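Local coordinates for porin B (Pseudomonas putida, PDB 4GEY), which forms a carbohydrate-selective beta-barrel channel in the outer membrane and probably admits sugars such as glucose to the cell, at residues A[384-396]-A[407-420]. The protein carries 2 engineered substitutions. Residues are numbered along the deposited sequence; the frame is centred on the assembly and turned at random.
With DMU (decyl-beta-D-maltopyranoside), chain L; C8E ((hydroxyethyloxy)tri(ethyloxy)octane), chain D; C8E ((hydroxyethyloxy)tri(ethyloxy)octane), chain F.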
loop_
_atom_site.group_PDB
_atom_site.type_symbol
_atom_site.label_atom_id
_atom_site.label_comp_id
_atom_site.label_asym_id
_atom_site.label_seq_id
_atom_site.Cartn_x
_atom_site.Cartn_y
_atom_site.Cartn_z
ATOM N N PRO A 384 -21.441 5.736 14.466
ATOM C CA PRO A 384 -20.907 6.949 13.830
ATOM C C PRO A 384 -21.196 7.051 12.346
ATOM O O PRO A 384 -21.173 6.044 11.645
ATOM C CB PRO A 384 -19.402 6.840 14.073
ATOM C CG PRO A 384 -19.318 6.114 15.403
ATOM C CD PRO A 384 -20.454 5.097 15.359
ATOM N N LEU A 385 -21.483 8.272 11.897
ATOM C CA LEU A 385 -21.772 8.555 10.503
ATOM C C LEU A 385 -20.458 8.797 9.790
ATOM O O LEU A 385 -19.755 9.774 10.063
ATOM C CB LEU A 385 -22.683 9.785 10.379
ATOM C CG LEU A 385 -24.084 9.756 11.021
ATOM C CD1 LEU A 385 -24.952 10.827 10.409
ATOM C CD2 LEU A 385 -24.761 8.400 10.875
ATOM N N GLN A 386 -20.111 7.889 8.889
ATOM C CA GLN A 386 -18.838 7.987 8.195
ATOM C C GLN A 386 -18.970 8.735 6.883
ATOM O O GLN A 386 -19.736 8.342 6.011
ATOM C CB GLN A 386 -18.250 6.606 7.966
ATOM C CG GLN A 386 -17.855 5.935 9.240
ATOM C CD GLN A 386 -17.190 4.609 8.998
ATOM O OE1 GLN A 386 -17.843 3.636 8.617
ATOM N NE2 GLN A 386 -15.881 4.558 9.220
ATOM N N ARG A 387 -18.203 9.815 6.753
ATOM C CA ARG A 387 -18.344 10.735 5.630
ATOM C C ARG A 387 -17.064 10.865 4.790
ATOM O O ARG A 387 -16.955 10.245 3.743
ATOM C CB ARG A 387 -18.878 12.095 6.115
ATOM C CG ARG A 387 -19.819 11.968 7.324
ATOM C CD ARG A 387 -20.325 13.313 7.849
ATOM N NE ARG A 387 -21.640 13.657 7.309
ATOM C CZ ARG A 387 -22.747 13.756 8.035
ATOM N NH1 ARG A 387 -22.716 13.551 9.346
ATOM N NH2 ARG A 387 -23.892 14.069 7.443
ATOM N N THR A 388 -16.099 11.663 5.225
ATOM C CA THR A 388 -14.887 11.863 4.426
ATOM C C THR A 388 -13.686 12.110 5.325
ATOM O O THR A 388 -13.724 12.982 6.187
ATOM C CB THR A 388 -15.022 13.058 3.465
ATOM O OG1 THR A 388 -16.266 12.979 2.753
ATOM C CG2 THR A 388 -13.873 13.074 2.475
ATOM N N GLU A 389 -12.632 11.332 5.113
ATOM C CA GLU A 389 -11.411 11.414 5.897
ATOM C C GLU A 389 -10.343 12.049 5.027
ATOM O O GLU A 389 -10.220 11.720 3.838
ATOM C CB GLU A 389 -10.967 10.015 6.320
ATOM C CG GLU A 389 -9.597 9.936 6.980
ATOM C CD GLU A 389 -9.171 8.494 7.319
ATOM O OE1 GLU A 389 -7.995 8.148 7.087
ATOM O OE2 GLU A 389 -10.003 7.705 7.819
ATOM N N TYR A 390 -9.583 12.971 5.607
ATOM C CA TYR A 390 -8.457 13.565 4.898
ATOM C C TYR A 390 -7.158 13.218 5.613
ATOM O O TYR A 390 -7.128 13.114 6.843
ATOM C CB TYR A 390 -8.614 15.086 4.776
ATOM C CG TYR A 390 -9.755 15.505 3.875
ATOM C CD1 TYR A 390 -11.071 15.452 4.321
ATOM C CD2 TYR A 390 -9.519 15.964 2.584
ATOM C CE1 TYR A 390 -12.122 15.837 3.506
ATOM C CE2 TYR A 390 -10.562 16.356 1.762
ATOM C CZ TYR A 390 -11.862 16.286 2.231
ATOM O OH TYR A 390 -12.907 16.655 1.434
ATOM N N ASN A 391 -6.092 13.025 4.843
ATOM C CA ASN A 391 -4.776 12.786 5.421
ATOM C C ASN A 391 -3.781 13.710 4.773
ATOM O O ASN A 391 -3.892 14.004 3.575
ATOM C CB ASN A 391 -4.309 11.348 5.190
ATOM C CG ASN A 391 -5.043 10.334 6.050
ATOM O OD1 ASN A 391 -4.476 9.769 6.996
ATOM N ND2 ASN A 391 -6.300 10.074 5.711
ATOM N N ALA A 392 -2.803 14.161 5.555
ATOM C CA ALA A 392 -1.689 14.910 4.998
ATOM C C ALA A 392 -0.387 14.583 5.717
ATOM O O ALA A 392 -0.363 14.400 6.941
ATOM C CB ALA A 392 -1.967 16.402 5.026
ATOM N N GLU A 393 0.695 14.506 4.950
ATOM C CA GLU A 393 2.012 14.293 5.526
ATOM C C GLU A 393 3.037 15.264 4.948
ATOM O O GLU A 393 3.061 15.545 3.750
ATOM C CB GLU A 393 2.456 12.840 5.311
ATOM C CG GLU A 393 3.831 12.475 5.900
ATOM C CD GLU A 393 4.166 10.979 5.764
ATOM O OE1 GLU A 393 3.226 10.167 5.590
ATOM O OE2 GLU A 393 5.365 10.612 5.825
ATOM N N LEU A 394 3.875 15.800 5.815
ATOM C CA LEU A 394 5.054 16.523 5.370
ATOM C C LEU A 394 6.257 15.817 5.995
ATOM O O LEU A 394 6.267 15.564 7.205
ATOM C CB LEU A 394 4.981 17.980 5.807
ATOM C CG LEU A 394 6.306 18.733 5.836
ATOM C CD1 LEU A 394 6.846 18.872 4.424
ATOM C CD2 LEU A 394 6.171 20.100 6.540
ATOM N N TYR A 395 7.250 15.466 5.181
ATOM C CA TYR A 395 8.412 14.776 5.722
ATOM C C TYR A 395 9.737 15.330 5.224
ATOM O O TYR A 395 9.785 16.084 4.252
ATOM C CB TYR A 395 8.320 13.253 5.501
ATOM C CG TYR A 395 8.607 12.736 4.089
ATOM C CD1 TYR A 395 9.889 12.769 3.557
ATOM C CD2 TYR A 395 7.611 12.159 3.324
ATOM C CE1 TYR A 395 10.159 12.294 2.314
ATOM C CE2 TYR A 395 7.875 11.666 2.060
ATOM C CZ TYR A 395 9.155 11.740 1.560
ATOM O OH TYR A 395 9.457 11.265 0.299
ATOM N N TYR A 396 10.815 14.937 5.899
ATOM C CA TYR A 396 12.172 15.259 5.459
ATOM C C TYR A 396 13.018 13.989 5.573
ATOM O O TYR A 396 13.130 13.406 6.650
ATOM C CB TYR A 396 12.787 16.403 6.286
ATOM C CG TYR A 396 14.134 16.839 5.745
ATOM C CD1 TYR A 396 15.274 16.061 5.948
ATOM C CD2 TYR A 396 14.270 18.015 5.001
ATOM C CE1 TYR A 396 16.507 16.438 5.425
ATOM C CE2 TYR A 396 15.506 18.406 4.478
ATOM C CZ TYR A 396 16.612 17.606 4.693
ATOM O OH TYR A 396 17.834 17.955 4.190
ATOM N N ARG A 407 13.608 9.392 8.109
ATOM C CA ARG A 407 12.706 10.519 7.814
ATOM C C ARG A 407 11.658 10.855 8.848
ATOM O O ARG A 407 10.636 10.190 8.953
ATOM C CB ARG A 407 12.085 10.476 6.400
ATOM C CG ARG A 407 11.633 9.159 5.908
ATOM C CD ARG A 407 10.864 9.331 4.616
ATOM N NE ARG A 407 11.734 9.454 3.453
ATOM C CZ ARG A 407 12.317 8.420 2.851
ATOM N NH1 ARG A 407 12.123 7.193 3.315
ATOM N NH2 ARG A 407 13.092 8.606 1.793
ATOM N N PRO A 408 11.926 11.906 9.629
ATOM C CA PRO A 408 10.889 12.495 10.476
ATOM C C PRO A 408 9.762 13.027 9.610
ATOM O O PRO A 408 9.988 13.495 8.481
ATOM C CB PRO A 408 11.615 13.656 11.167
ATOM C CG PRO A 408 12.868 13.884 10.361
ATOM C CD PRO A 408 13.240 12.538 9.839
ATOM N N ASN A 409 8.550 12.953 10.136
ATOM C CA ASN A 409 7.396 13.462 9.421
ATOM C C ASN A 409 6.336 14.019 10.351
ATOM O O ASN A 409 6.323 13.739 11.554
ATOM C CB ASN A 409 6.805 12.380 8.523
ATOM C CG ASN A 409 6.434 11.130 9.287
ATOM O OD1 ASN A 409 5.267 10.912 9.616
ATOM N ND2 ASN A 409 7.427 10.295 9.570
ATOM N N LEU A 410 5.452 14.819 9.770
ATOM C CA LEU A 410 4.327 15.402 10.477
ATOM C C LEU A 410 3.079 14.999 9.720
ATOM O O LEU A 410 2.980 15.221 8.515
ATOM C CB LEU A 410 4.444 16.924 10.475
ATOM C CG LEU A 410 4.678 17.696 11.767
ATOM C CD1 LEU A 410 5.877 18.604 11.606
ATOM C CD2 LEU A 410 3.460 18.530 12.079
ATOM N N GLN A 411 2.122 14.413 10.425
ATOM C CA GLN A 411 0.888 13.955 9.800
ATOM C C GLN A 411 -0.315 14.664 10.375
ATOM O O GLN A 411 -0.374 14.905 11.583
ATOM C CB GLN A 411 0.729 12.459 10.009
ATOM C CG GLN A 411 1.681 11.643 9.179
ATOM C CD GLN A 411 1.525 10.180 9.440
ATOM O OE1 GLN A 411 0.479 9.611 9.156
ATOM N NE2 GLN A 411 2.560 9.554 9.990
ATOM N N TYR A 412 -1.273 14.987 9.509
ATOM C CA TYR A 412 -2.501 15.661 9.915
ATOM C C TYR A 412 -3.698 14.922 9.366
ATOM O O TYR A 412 -3.749 14.609 8.178
ATOM C CB TYR A 412 -2.529 17.093 9.391
ATOM C CG TYR A 412 -3.519 17.998 10.107
ATOM C CD1 TYR A 412 -3.322 18.360 11.438
ATOM C CD2 TYR A 412 -4.631 18.504 9.451
ATOM C CE1 TYR A 412 -4.213 19.193 12.093
ATOM C CE2 TYR A 412 -5.533 19.339 10.103
ATOM C CZ TYR A 412 -5.321 19.680 11.421
ATOM O OH TYR A 412 -6.216 20.503 12.074
ATOM N N ILE A 413 -4.676 14.663 10.226
ATOM C CA ILE A 413 -5.835 13.864 9.854
ATOM C C ILE A 413 -7.157 14.549 10.198
ATOM O O ILE A 413 -7.467 14.781 11.366
ATOM C CB ILE A 413 -5.792 12.499 10.553
ATOM C CG1 ILE A 413 -4.414 11.874 10.390
ATOM C CG2 ILE A 413 -6.827 11.567 9.976
ATOM C CD1 ILE A 413 -4.121 10.903 11.449
ATOM N N LYS A 414 -7.939 14.858 9.170
ATOM C CA LYS A 414 -9.230 15.492 9.348
ATOM C C LYS A 414 -10.321 14.437 9.276
ATOM O O LYS A 414 -10.398 13.687 8.299
ATOM C CB LYS A 414 -9.451 16.539 8.261
ATOM C CG LYS A 414 -10.630 17.453 8.529
ATOM C CD LYS A 414 -11.622 17.431 7.378
ATOM C CE LYS A 414 -12.994 16.958 7.831
ATOM N NZ LYS A 414 -13.638 17.851 8.832
ATOM N N SER A 415 -11.163 14.386 10.305
ATOM C CA SER A 415 -12.179 13.344 10.418
ATOM C C SER A 415 -11.608 11.938 10.245
ATOM O O SER A 415 -11.779 11.318 9.196
ATOM C CB SER A 415 -13.307 13.562 9.409
ATOM O OG SER A 415 -13.974 14.783 9.656
ATOM N N PRO A 416 -10.916 11.439 11.273
ATOM C CA PRO A 416 -10.504 10.039 11.318
ATOM C C PRO A 416 -11.714 9.139 11.114
ATOM O O PRO A 416 -12.774 9.397 11.699
ATOM C CB PRO A 416 -9.971 9.899 12.738
ATOM C CG PRO A 416 -9.441 11.238 13.043
ATOM C CD PRO A 416 -10.432 12.184 12.443
ATOM N N GLY A 417 -11.561 8.120 10.274
ATOM C CA GLY A 417 -12.661 7.233 9.941
ATOM C C GLY A 417 -13.838 7.902 9.252
ATOM O O GLY A 417 -14.916 7.311 9.143
ATOM N N GLY A 418 -13.640 9.129 8.777
ATOM C CA GLY A 418 -14.708 9.872 8.125
ATOM C C GLY A 418 -15.652 10.525 9.127
ATOM O O GLY A 418 -16.656 11.139 8.752
ATOM N N VAL A 419 -15.313 10.410 10.408
ATOM C CA VAL A 419 -16.203 10.862 11.458
ATOM C C VAL A 419 -15.929 12.293 11.895
ATOM O O VAL A 419 -14.952 12.575 12.597
ATOM C CB VAL A 419 -16.164 9.929 12.657
ATOM C CG1 VAL A 419 -17.152 10.395 13.708
ATOM C CG2 VAL A 419 -16.488 8.528 12.207
ATOM N N ASP A 420 -16.822 13.194 11.492
ATOM C CA ASP A 420 -16.667 14.609 11.783
ATOM C C ASP A 420 -16.661 14.911 13.269
ATOM O O ASP A 420 -16.186 15.964 13.692
ATOM C CB ASP A 420 -17.760 15.403 11.096
ATOM C CG ASP A 420 -17.574 15.450 9.603
ATOM O OD1 ASP A 420 -16.444 15.192 9.135
ATOM O OD2 ASP A 420 -18.551 15.748 8.897
HETATM C C1 DMU L . -16.209 17.772 5.585
HETATM C C2 DMU L . -17.460 17.083 5.811
HETATM C C3 DMU L . -18.654 17.799 6.334
HETATM C C4 DMU L . -18.613 19.334 6.151
HETATM O O5 DMU L . -17.184 19.809 6.497
HETATM C C6 DMU L . -16.201 19.234 5.614
HETATM O O7 DMU L . -19.853 17.318 5.682
HETATM O O16 DMU L . -14.914 19.785 5.931
HETATM C C18 DMU L . -14.129 20.337 4.873
HETATM C C19 DMU L . -12.618 20.570 5.138
HETATM C C22 DMU L . -11.543 19.665 4.433
HETATM C C25 DMU L . -10.080 19.963 4.774
HETATM C C28 DMU L . -8.984 18.981 4.412
HETATM C C31 DMU L . -7.702 19.058 5.217
HETATM C C34 DMU L . -6.463 18.336 4.731
HETATM C C37 DMU L . -5.546 17.726 5.744
HETATM O O49 DMU L . -15.711 17.298 4.263
HETATM O O55 DMU L . -17.163 15.859 6.577
HETATM C C57 DMU L . -19.527 20.009 6.888
HETATM O O61 DMU L . -19.149 21.246 7.387
HETATM C C5 DMU L . -22.239 17.196 5.971
HETATM C C7 DMU L . -22.998 18.154 6.710
HETATM C C8 DMU L . -23.053 17.878 8.150
HETATM C C9 DMU L . -21.644 17.842 8.806
HETATM O O1 DMU L . -20.623 17.208 7.849
HETATM C C10 DMU L . -20.906 16.834 6.479
HETATM O O2 DMU L . -23.799 18.867 8.798
HETATM O O3 DMU L . -22.141 17.649 4.577
HETATM O O4 DMU L . -24.354 18.152 6.167
HETATM C C11 DMU L . -21.651 17.156 9.933
HETATM O O6 DMU L . -20.461 17.050 10.630
HETATM C C1 C8E D . 9.832 13.572 14.370
HETATM C C2 C8E D . 8.662 14.552 14.400
HETATM C C3 C8E D . 9.117 15.951 13.994
HETATM C C4 C8E D . 8.343 16.412 12.762
HETATM C C5 C8E D . 9.192 16.385 11.486
HETATM C C6 C8E D . 9.165 17.708 10.718
HETATM C C7 C8E D . 9.263 17.503 9.207
HETATM C C8 C8E D . 8.807 18.752 8.461
HETATM O O9 C8E D . 9.892 19.560 8.026
HETATM C C10 C8E D . 9.962 19.747 6.619
HETATM C C11 C8E D . 10.526 21.130 6.257
HETATM O O12 C8E D . 11.796 21.395 6.838
HETATM C C13 C8E D . 12.646 22.156 5.982
HETATM C C14 C8E D . 14.136 21.953 6.301
HETATM O O15 C8E D . 14.908 23.091 5.944
HETATM C C16 C8E D . 16.002 22.797 5.090
HETATM C C17 C8E D . 17.354 23.137 5.725
HETATM O O18 C8E D . 18.420 22.818 4.840
HETATM C C19 C8E D . 19.199 23.920 4.407
HETATM C C20 C8E D . 20.612 23.429 4.096
HETATM O O21 C8E D . 21.592 24.375 4.464
HETATM C C7 C8E F . 0.935 17.950 7.305
HETATM C C8 C8E F . 1.170 18.549 8.688
HETATM O O9 C8E F . 0.558 19.818 8.732
HETATM C C10 C8E F . -0.072 20.111 9.961
HETATM C C11 C8E F . -0.774 21.464 9.864
HETATM O O12 C8E F . -1.526 21.712 11.033
HETATM C C13 C8E F . -2.679 22.478 10.741
HETATM C C14 C8E F . -3.338 23.038 12.001
HETATM O O15 C8E F . -4.023 24.221 11.644
HETATM C C16 C8E F . -5.421 24.052 11.499
HETATM C C17 C8E F . -6.084 23.836 12.857
HETATM O O18 C8E F . -6.084 25.056 13.565
HETATM C C19 C8E F . -7.311 25.747 13.465
HETATM C C20 C8E F . -7.372 26.768 14.595
HETATM O O21 C8E F . -6.072 26.964 15.122
#
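Glu389 OE2 takes the backbone N-H of Gly417 at 2.9 Å, met from above the carboxylate plane, and so ties a strand to the turn that leaves its neighbour. Its chain runs fully extended with CG anti to the backbone N (chi1 172°), long enough to span that gap, while OE1 offers its anti lone pair to Asn391 ND2 along an almost straight bond (174°). Backbone N-H groups of Phe116 and Ser117 also bind this carboxylate, joining the wall to a loop that probably folds into the barrel. Shortening Glu389 to an alanine is likely to strip the Gly417, Phe116 and Ser117 N-H groups of their acceptor and Asn391 ND2 of its partner, though Asn391 OD1 would still be held by Asn167. Nearby, Gln386 NE2 reaches a lone pair of Gly417 O in the carbonyl plane at 2.9 Å, and Arg387 N donates to Gly418 O; the positive phi of Gly418 by itself favours glycine.

Beyond the turn, paired backbone bonds link Tyr390 with Lys414, Ala392 with Tyr412 and Leu394 with Leu410, and Tyr396 N closes the series on Pro408 O. On the face of Glu393, the carboxylate stacks beside the Gln411 amide, their planes 24° apart, and loop residues Gln166 and Asn167 supply its hydrogen bonds. Farther along, Arg407 CD lies over the Tyr395 ring in a CH-pi contact, 3.9 Å from the centroid. The other face meets detergent: the aliphatic part of Lys414 runs alongside Tyr390, CD to CD1 3.7 Å, its NZ bonded to another maltoside, and the decyl chain lies over one face of the Tyr390 ring, toward its rim, with C28 3.6 Å from CD2. Leu394 CD2 and Leu410 CD1 meet a second detergent. Polar groups facing loops on one side and largely apolar, detergent-coated groups on the other mark this antiparallel hairpin as outer-membrane porin barrel wall.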